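Local structure of homoprotocatechuate 2,3-dioxygenase (Brevibacterium fuscum, 4Z6M) at residues S328-S340 with S350-G362. The protein probably catalyses the iron(II)-dependent, ring-opening oxidation of homoprotocatechuate by molecular oxygen, cleaving the aromatic ring beside its two hydroxyl groups. The protein carries 1 engineered substitution. Residues are numbered along the deposited sequence; the frame is centred on the assembly and turned at random.
Sequences SELEVTIGADGFS and SYHGQASKGFKLG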
ATOM      1  N   SER A 328      27.115  12.293 -24.707  1.00 10.81           N
ATOM      2  CA  SER A 328      26.619  12.475 -23.349  1.00 10.63           C
ATOM      3  C   SER A 328      25.113  12.312 -23.338  1.00  9.47           C
ATOM      4  O   SER A 328      24.394  13.010 -24.057  1.00  9.89           O
ATOM      5  CB  SER A 328      26.979  13.865 -22.844  1.00 11.77           C
ATOM      6  OG  SER A 328      26.128  14.299 -21.798  1.00 12.68           O
ATOM      7  N   GLU A 329      24.620  11.409 -22.499  1.00  8.70           N
ATOM      8  CA  GLU A 329      23.171  11.231 -22.361  1.00  9.18           C
ATOM      9  C   GLU A 329      22.472  12.543 -21.973  1.00  8.98           C
ATOM     10  O   GLU A 329      21.415  12.873 -22.526  1.00  9.41           O
ATOM     11  CB  GLU A 329      22.862  10.130 -21.354  1.00  9.06           C
ATOM     12  CG  GLU A 329      21.366   9.811 -21.279  1.00  8.60           C
ATOM     13  CD  GLU A 329      21.027   8.496 -20.608  1.00  8.49           C
ATOM     14  OE1 GLU A 329      21.932   7.811 -20.101  1.00  9.05           O
ATOM     15  OE2 GLU A 329      19.822   8.148 -20.585  1.00  8.50           O
ATOM     16  N   LEU A 330      23.052  13.306 -21.050  1.00  9.05           N
ATOM     17  CA  LEU A 330      22.497  14.610 -20.701  1.00  9.26           C
ATOM     18  C   LEU A 330      22.381  15.477 -21.963  1.00 10.23           C
ATOM     19  O   LEU A 330      21.320  16.024 -22.276  1.00  9.94           O
ATOM     20  CB  LEU A 330      23.394  15.304 -19.680  1.00  9.56           C
ATOM     21  CG  LEU A 330      22.942  16.705 -19.203  1.00 10.34           C
ATOM     22  CD1 LEU A 330      23.544  17.019 -17.836  1.00 12.13           C
ATOM     23  CD2 LEU A 330      23.273  17.833 -20.177  1.00 11.99           C
ATOM     24  N   GLU A 331      23.488  15.604 -22.698  1.00  9.85           N
ATOM     25  CA  GLU A 331      23.490  16.524 -23.832  1.00 10.28           C
ATOM     26  C   GLU A 331      22.502  16.120 -24.926  1.00  9.57           C
ATOM     27  O   GLU A 331      21.816  16.979 -25.484  1.00 12.17           O
ATOM     28  CB  GLU A 331      24.896  16.706 -24.414  1.00 11.46           C
ATOM     29  CG  GLU A 331      25.863  17.373 -23.430  1.00 13.51           C
ATOM     30  CD  GLU A 331      25.550  18.844 -23.123  1.00 18.65           C
ATOM     31  OE1 GLU A 331      24.666  19.453 -23.777  1.00 21.28           O
ATOM     32  OE2 GLU A 331      26.197  19.416 -22.209  1.00 26.65           O
ATOM     33  N   VAL A 332      22.405  14.828 -25.216  1.00  9.40           N
ATOM     34  CA  VAL A 332      21.564  14.400 -26.336  1.00  9.19           C
ATOM     35  C   VAL A 332      20.086  14.358 -25.985  1.00  8.76           C
ATOM     36  O   VAL A 332      19.250  14.290 -26.896  1.00  9.67           O
ATOM     37  CB  VAL A 332      22.022  13.064 -26.953  1.00 10.92           C
ATOM     38  CG1 VAL A 332      23.486  13.127 -27.356  1.00 12.03           C
ATOM     39  CG2 VAL A 332      21.766  11.872 -26.044  1.00 11.19           C
ATOM     40  N   THR A 333      19.741  14.441 -24.686  1.00  8.54           N
ATOM     41  CA  THR A 333      18.336  14.388 -24.261  1.00  8.62           C
ATOM     42  C   THR A 333      17.774  15.691 -23.713  1.00  9.46           C
ATOM     43  O   THR A 333      16.644  16.052 -24.050  1.00 11.11           O
ATOM     44  CB  THR A 333      18.097  13.268 -23.237  1.00  7.91           C
ATOM     45  OG1 THR A 333      18.823  13.524 -22.006  1.00  8.87           O
ATOM     46  CG2 THR A 333      18.478  11.926 -23.806  1.00  8.40           C
ATOM     47  N   ILE A 334      18.525  16.370 -22.836  1.00  9.54           N
ATOM     48  CA  ILE A 334      17.982  17.544 -22.131  1.00 10.12           C
ATOM     49  C   ILE A 334      18.826  18.799 -22.253  1.00 11.34           C
ATOM     50  O   ILE A 334      18.434  19.840 -21.743  1.00 13.33           O
ATOM     51  CB  ILE A 334      17.700  17.271 -20.627  1.00 10.69           C
ATOM     52  CG1 ILE A 334      18.954  16.832 -19.876  1.00 11.15           C
ATOM     53  CG2 ILE A 334      16.637  16.199 -20.468  1.00 11.20           C
ATOM     54  CD1 ILE A 334      18.728  16.668 -18.372  1.00 12.70           C
ATOM     55  N   GLY A 335      19.968  18.709 -22.923  1.00 10.90           N
ATOM     56  CA  GLY A 335      20.806  19.873 -23.153  1.00 13.20           C
ATOM     57  C   GLY A 335      20.254  20.734 -24.270  1.00 14.23           C
ATOM     58  O   GLY A 335      19.196  20.447 -24.840  1.00 14.73           O
ATOM     59  N   ALA A 336      20.975  21.812 -24.588  1.00 16.21           N
ATOM     60  CA  ALA A 336      20.470  22.809 -25.515  1.00 17.46           C
ATOM     61  C   ALA A 336      20.243  22.278 -26.937  1.00 16.79           C
ATOM     62  O   ALA A 336      19.428  22.820 -27.669  1.00 19.40           O
ATOM     63  CB  ALA A 336      21.420  23.983 -25.558  1.00 20.87           C
ATOM     64  N   ASP A 337      20.973  21.235 -27.319  1.00 15.75           N
ATOM     65  CA  ASP A 337      20.793  20.603 -28.610  1.00 18.54           C
ATOM     66  C   ASP A 337      20.206  19.190 -28.494  1.00 17.64           C
ATOM     67  O   ASP A 337      20.334  18.380 -29.420  1.00 19.33           O
ATOM     68  CB  ASP A 337      22.123  20.565 -29.374  1.00 22.36           C
ATOM     69  CG  ASP A 337      22.642  21.961 -29.717  1.00 28.80           C
ATOM     70  OD1 ASP A 337      21.820  22.865 -29.998  1.00 34.57           O
ATOM     71  OD2 ASP A 337      23.875  22.149 -29.706  1.00 42.95           O
ATOM     72  N   GLY A 338      19.565  18.905 -27.362  1.00 13.70           N
ATOM     73  CA  GLY A 338      19.010  17.584 -27.110  1.00 13.45           C
ATOM     74  C   GLY A 338      17.599  17.399 -27.641  1.00 13.25           C
ATOM     75  O   GLY A 338      16.954  18.333 -28.121  1.00 13.42           O
ATOM     76  N   PHE A 339      17.128  16.164 -27.538  1.00 10.43           N
ATOM     77  CA  PHE A 339      15.803  15.792 -27.994  1.00  9.40           C
ATOM     78  C   PHE A 339      15.318  14.608 -27.186  1.00  7.77           C
ATOM     79  O   PHE A 339      16.074  13.674 -26.918  1.00  8.15           O
ATOM     80  CB  PHE A 339      15.845  15.410 -29.474  1.00  9.43           C
ATOM     81  CG  PHE A 339      14.532  14.952 -30.012  1.00  9.27           C
ATOM     82  CD1 PHE A 339      13.540  15.865 -30.342  1.00  9.09           C
ATOM     83  CD2 PHE A 339      14.289  13.602 -30.199  1.00 10.62           C
ATOM     84  CE1 PHE A 339      12.322  15.416 -30.838  1.00 10.82           C
ATOM     85  CE2 PHE A 339      13.072  13.156 -30.690  1.00 11.18           C
ATOM     86  CZ  PHE A 339      12.097  14.070 -31.004  1.00 11.15           C
ATOM     87  N   SER A 340      14.039  14.621 -26.831  0.50  7.81           N
ATOM     88  CA  SER A 340      13.360  13.403 -26.400  0.50  7.93           C
ATOM     89  C   SER A 340      11.932  13.341 -26.900  0.50  8.00           C
ATOM     90  O   SER A 340      11.336  14.364 -27.254  0.50  8.33           O
ATOM     91  CB  SER A 340      13.406  13.241 -24.871  0.50  8.03           C
ATOM     92  OG  SER A 340      12.509  14.112 -24.206  0.50  8.90           O
ATOM     93  N   SER A 350       7.034  15.763 -27.779  1.00  8.89           N
ATOM     94  CA  SER A 350       8.484  15.746 -27.891  1.00  9.38           C
ATOM     95  C   SER A 350       9.054  17.049 -27.364  1.00  9.65           C
ATOM     96  O   SER A 350       8.340  18.067 -27.242  1.00 10.43           O
ATOM     97  CB  SER A 350       8.925  15.508 -29.341  1.00 10.49           C
ATOM     98  OG  SER A 350       8.670  16.629 -30.154  1.00 13.87           O
ATOM     99  N   TYR A 351      10.345  17.006 -27.074  1.00  9.66           N
ATOM    100  CA  TYR A 351      11.054  18.083 -26.376  1.00 10.03           C
ATOM    101  C   TYR A 351      12.334  18.361 -27.134  1.00 10.19           C
ATOM    102  O   TYR A 351      13.110  17.453 -27.377  1.00 10.81           O
ATOM    103  CB  TYR A 351      11.340  17.686 -24.902  1.00 10.13           C
ATOM    104  CG  TYR A 351      10.079  17.289 -24.172  1.00 10.58           C
ATOM    105  CD1 TYR A 351       9.136  18.251 -23.801  1.00 10.37           C
ATOM    106  CD2 TYR A 351       9.792  15.967 -23.917  1.00 10.69           C
ATOM    107  CE1 TYR A 351       7.968  17.898 -23.168  1.00 13.51           C
ATOM    108  CE2 TYR A 351       8.615  15.595 -23.305  1.00 12.24           C
ATOM    109  CZ  TYR A 351       7.710  16.558 -22.927  1.00 12.79           C
ATOM    110  OH  TYR A 351       6.539  16.188 -22.307  1.00 16.30           O
ATOM    111  N   HIS A 352      12.529  19.616 -27.522  1.00 12.07           N
ATOM    112  CA  HIS A 352      13.704  20.062 -28.250  1.00 12.71           C
ATOM    113  C   HIS A 352      14.480  21.070 -27.424  1.00 12.69           C
ATOM    114  O   HIS A 352      13.967  22.151 -27.130  1.00 13.97           O
ATOM    115  CB  HIS A 352      13.276  20.780 -29.529  1.00 14.71           C
ATOM    116  CG  HIS A 352      12.520  19.925 -30.478  1.00 18.27           C
ATOM    117  ND1 HIS A 352      13.130  19.263 -31.517  1.00 21.73           N
ATOM    118  CD2 HIS A 352      11.200  19.639 -30.564  1.00 22.24           C
ATOM    119  CE1 HIS A 352      12.221  18.591 -32.200  1.00 20.92           C
ATOM    120  NE2 HIS A 352      11.041  18.801 -31.639  1.00 24.40           N
ATOM    121  N   GLY A 353      15.719  20.732 -27.085  1.00 12.47           N
ATOM    122  CA  GLY A 353      16.588  21.671 -26.388  1.00 14.69           C
ATOM    123  C   GLY A 353      16.146  21.990 -24.968  1.00 15.63           C
ATOM    124  O   GLY A 353      16.525  23.008 -24.414  1.00 17.65           O
ATOM    125  N   GLN A 354      15.353  21.098 -24.376  0.50 14.15           N
ATOM    126  CA  GLN A 354      14.857  21.291 -23.027  0.50 14.14           C
ATOM    127  C   GLN A 354      14.492  19.948 -22.440  0.50 13.35           C
ATOM    128  O   GLN A 354      14.489  18.939 -23.146  0.50 14.11           O
ATOM    129  CB  GLN A 354      13.666  22.245 -23.019  0.50 16.55           C
ATOM    130  CG  GLN A 354      12.507  21.873 -23.920  0.50 18.37           C
ATOM    131  CD  GLN A 354      11.499  23.012 -24.046  0.50 22.98           C
ATOM    132  OE1 GLN A 354      11.413  23.887 -23.182  0.50 28.14           O
ATOM    133  NE2 GLN A 354      10.737  23.003 -25.118  0.50 28.00           N
ATOM    134  N   ALA A 355      14.232  19.937 -21.135  1.00 12.10           N
ATOM    135  CA  ALA A 355      13.701  18.786 -20.462  1.00 11.27           C
ATOM    136  C   ALA A 355      12.198  18.707 -20.623  1.00 11.36           C
ATOM    137  O   ALA A 355      11.563  19.628 -21.133  1.00 12.98           O
ATOM    138  CB  ALA A 355      14.103  18.823 -19.002  1.00 13.44           C
ATOM    139  N   SER A 356      11.625  17.605 -20.172  1.00 10.62           N
ATOM    140  CA  SER A 356      10.190  17.447 -20.150  1.00 10.70           C
ATOM    141  C   SER A 356       9.546  18.330 -19.074  1.00 10.90           C
ATOM    142  O   SER A 356      10.232  18.904 -18.209  1.00 12.23           O
ATOM    143  CB  SER A 356       9.885  15.991 -19.898  1.00 10.77           C
ATOM    144  OG  SER A 356      10.467  15.593 -18.669  1.00 11.54           O
ATOM    145  N   LYS A 357       8.221  18.439 -19.155  1.00 11.32           N
ATOM    146  CA  LYS A 357       7.369  19.074 -18.147  1.00 12.68           C
ATOM    147  C   LYS A 357       7.624  20.570 -17.968  1.00 13.46           C
ATOM    148  O   LYS A 357       7.271  21.161 -16.940  1.00 17.59           O
ATOM    149  CB  LYS A 357       7.447  18.364 -16.784  1.00 12.58           C
ATOM    150  CG  LYS A 357       7.430  16.852 -16.788  1.00 12.90           C
ATOM    151  CD  LYS A 357       6.145  16.238 -17.247  1.00 11.16           C
ATOM    152  CE  LYS A 357       6.153  14.726 -17.030  1.00 10.19           C
ATOM    153  NZ  LYS A 357       5.165  14.024 -17.869  1.00  8.79           N
ATOM    154  N   GLY A 358       8.221  21.202 -18.968  1.00 12.41           N
ATOM    155  CA  GLY A 358       8.321  22.659 -18.975  1.00 12.78           C
ATOM    156  C   GLY A 358       9.629  23.246 -18.476  1.00 12.55           C
ATOM    157  O   GLY A 358       9.717  24.459 -18.327  1.00 15.58           O
ATOM    158  N   PHE A 359      10.639  22.412 -18.235  1.00 12.65           N
ATOM    159  CA  PHE A 359      11.900  22.836 -17.626  1.00 13.34           C
ATOM    160  C   PHE A 359      13.060  22.838 -18.629  1.00 14.95           C
ATOM    161  O   PHE A 359      13.098  22.034 -19.548  1.00 15.58           O
ATOM    162  CB  PHE A 359      12.259  21.942 -16.442  1.00 14.00           C
ATOM    163  CG  PHE A 359      11.267  22.000 -15.323  1.00 13.23           C
ATOM    164  CD1 PHE A 359      11.057  23.189 -14.625  1.00 14.10           C
ATOM    165  CD2 PHE A 359      10.501  20.882 -14.991  1.00 15.02           C
ATOM    166  CE1 PHE A 359      10.123  23.245 -13.599  1.00 14.33           C
ATOM    167  CE2 PHE A 359       9.581  20.937 -13.958  1.00 15.84           C
ATOM    168  CZ  PHE A 359       9.385  22.119 -13.267  1.00 14.80           C
ATOM    169  N   LYS A 360      14.000  23.756 -18.425  1.00 16.70           N
ATOM    170  CA  LYS A 360      15.334  23.743 -19.037  1.00 18.53           C
ATOM    171  C   LYS A 360      16.360  23.493 -17.951  1.00 19.16           C
ATOM    172  O   LYS A 360      16.020  23.474 -16.761  1.00 17.54           O
ATOM    173  CB  LYS A 360      15.648  25.112 -19.681  1.00 23.40           C
ATOM    174  CG  LYS A 360      15.192  25.273 -21.111  1.00 27.86           C
ATOM    175  CD  LYS A 360      15.726  26.552 -21.760  1.00 33.58           C
ATOM    176  CE  LYS A 360      15.995  27.700 -20.782  1.00 37.48           C
ATOM    177  NZ  LYS A 360      16.261  28.990 -21.490  1.00 43.23           N
ATOM    178  N   LEU A 361      17.620  23.336 -18.337  1.00 22.50           N
ATOM    179  CA  LEU A 361      18.671  23.127 -17.337  1.00 22.63           C
ATOM    180  C   LEU A 361      19.074  24.423 -16.657  1.00 23.05           C
ATOM    181  O   LEU A 361      19.258  25.429 -17.319  1.00 24.36           O
ATOM    182  CB  LEU A 361      19.875  22.449 -17.975  1.00 25.45           C
ATOM    183  CG  LEU A 361      19.542  21.051 -18.535  1.00 24.67           C
ATOM    184  CD1 LEU A 361      20.798  20.200 -18.645  1.00 26.24           C
ATOM    185  CD2 LEU A 361      18.473  20.309 -17.728  1.00 27.82           C
ATOM    186  N   GLY A 362      19.207  24.382 -15.331  1.00 23.31           N
ATOM    187  CA  GLY A 362      19.595  25.550 -14.538  1.00 25.75           C
ATOM    188  C   GLY A 362      21.084  25.854 -14.614  1.00 34.19           C
ATOM    189  O   GLY A 362      21.828  25.145 -15.295  1.00 37.65           O
TER
HETATM  190  O   HOH W   1      14.016  16.182 -23.097  1.00 11.22           O
HETATM  191  O   HOH W   2      17.975  22.522 -21.766  1.00 22.05           O
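Ile334 and Leu361 cross at about a right angle, Ile334 CD1 lying 3.7 Å from Leu361 CD2. Both are branched and apolar, which suits a place where one residue must serve two neighbours. With CG1 set between its backbone N and carbonyl carbon (chi1 59°), Ile334 sends its long arm to Leu361 and leaves CG2 for Ala355, whose small CB packs 3.9 Å away. The other methyl of Leu361, CD1, meets Leu330 CD2 tip to tip, tying the helix 329-333 to the C-terminal strand 359-361, which pairs antiparallel with a strand of a second subunit. Just after Ile334, a type I beta turn from Gly335 to Gly338 leads into a short antiparallel hairpin, strands 339-340 and 351-352. Just past it, Gly353 N adds one bond, to Gly338 O (2.9 Å), from above the carbonyl plane. Gly353 CA lies 3.3 Å from Ala336 O, closeness that suits a residue without a side chain, and its positive phi comes readily to glycine. Ser340 and Tyr351 form a hydrogen-bonded pair, Tyr351 N donating to Ser340 O (2.8 Å) and Ser340 N to Tyr351 O. In the conformer described, Ser340 OG sits at the tyrosine ring's edge and donates to a water that donates to Thr333 O and Gln354 O.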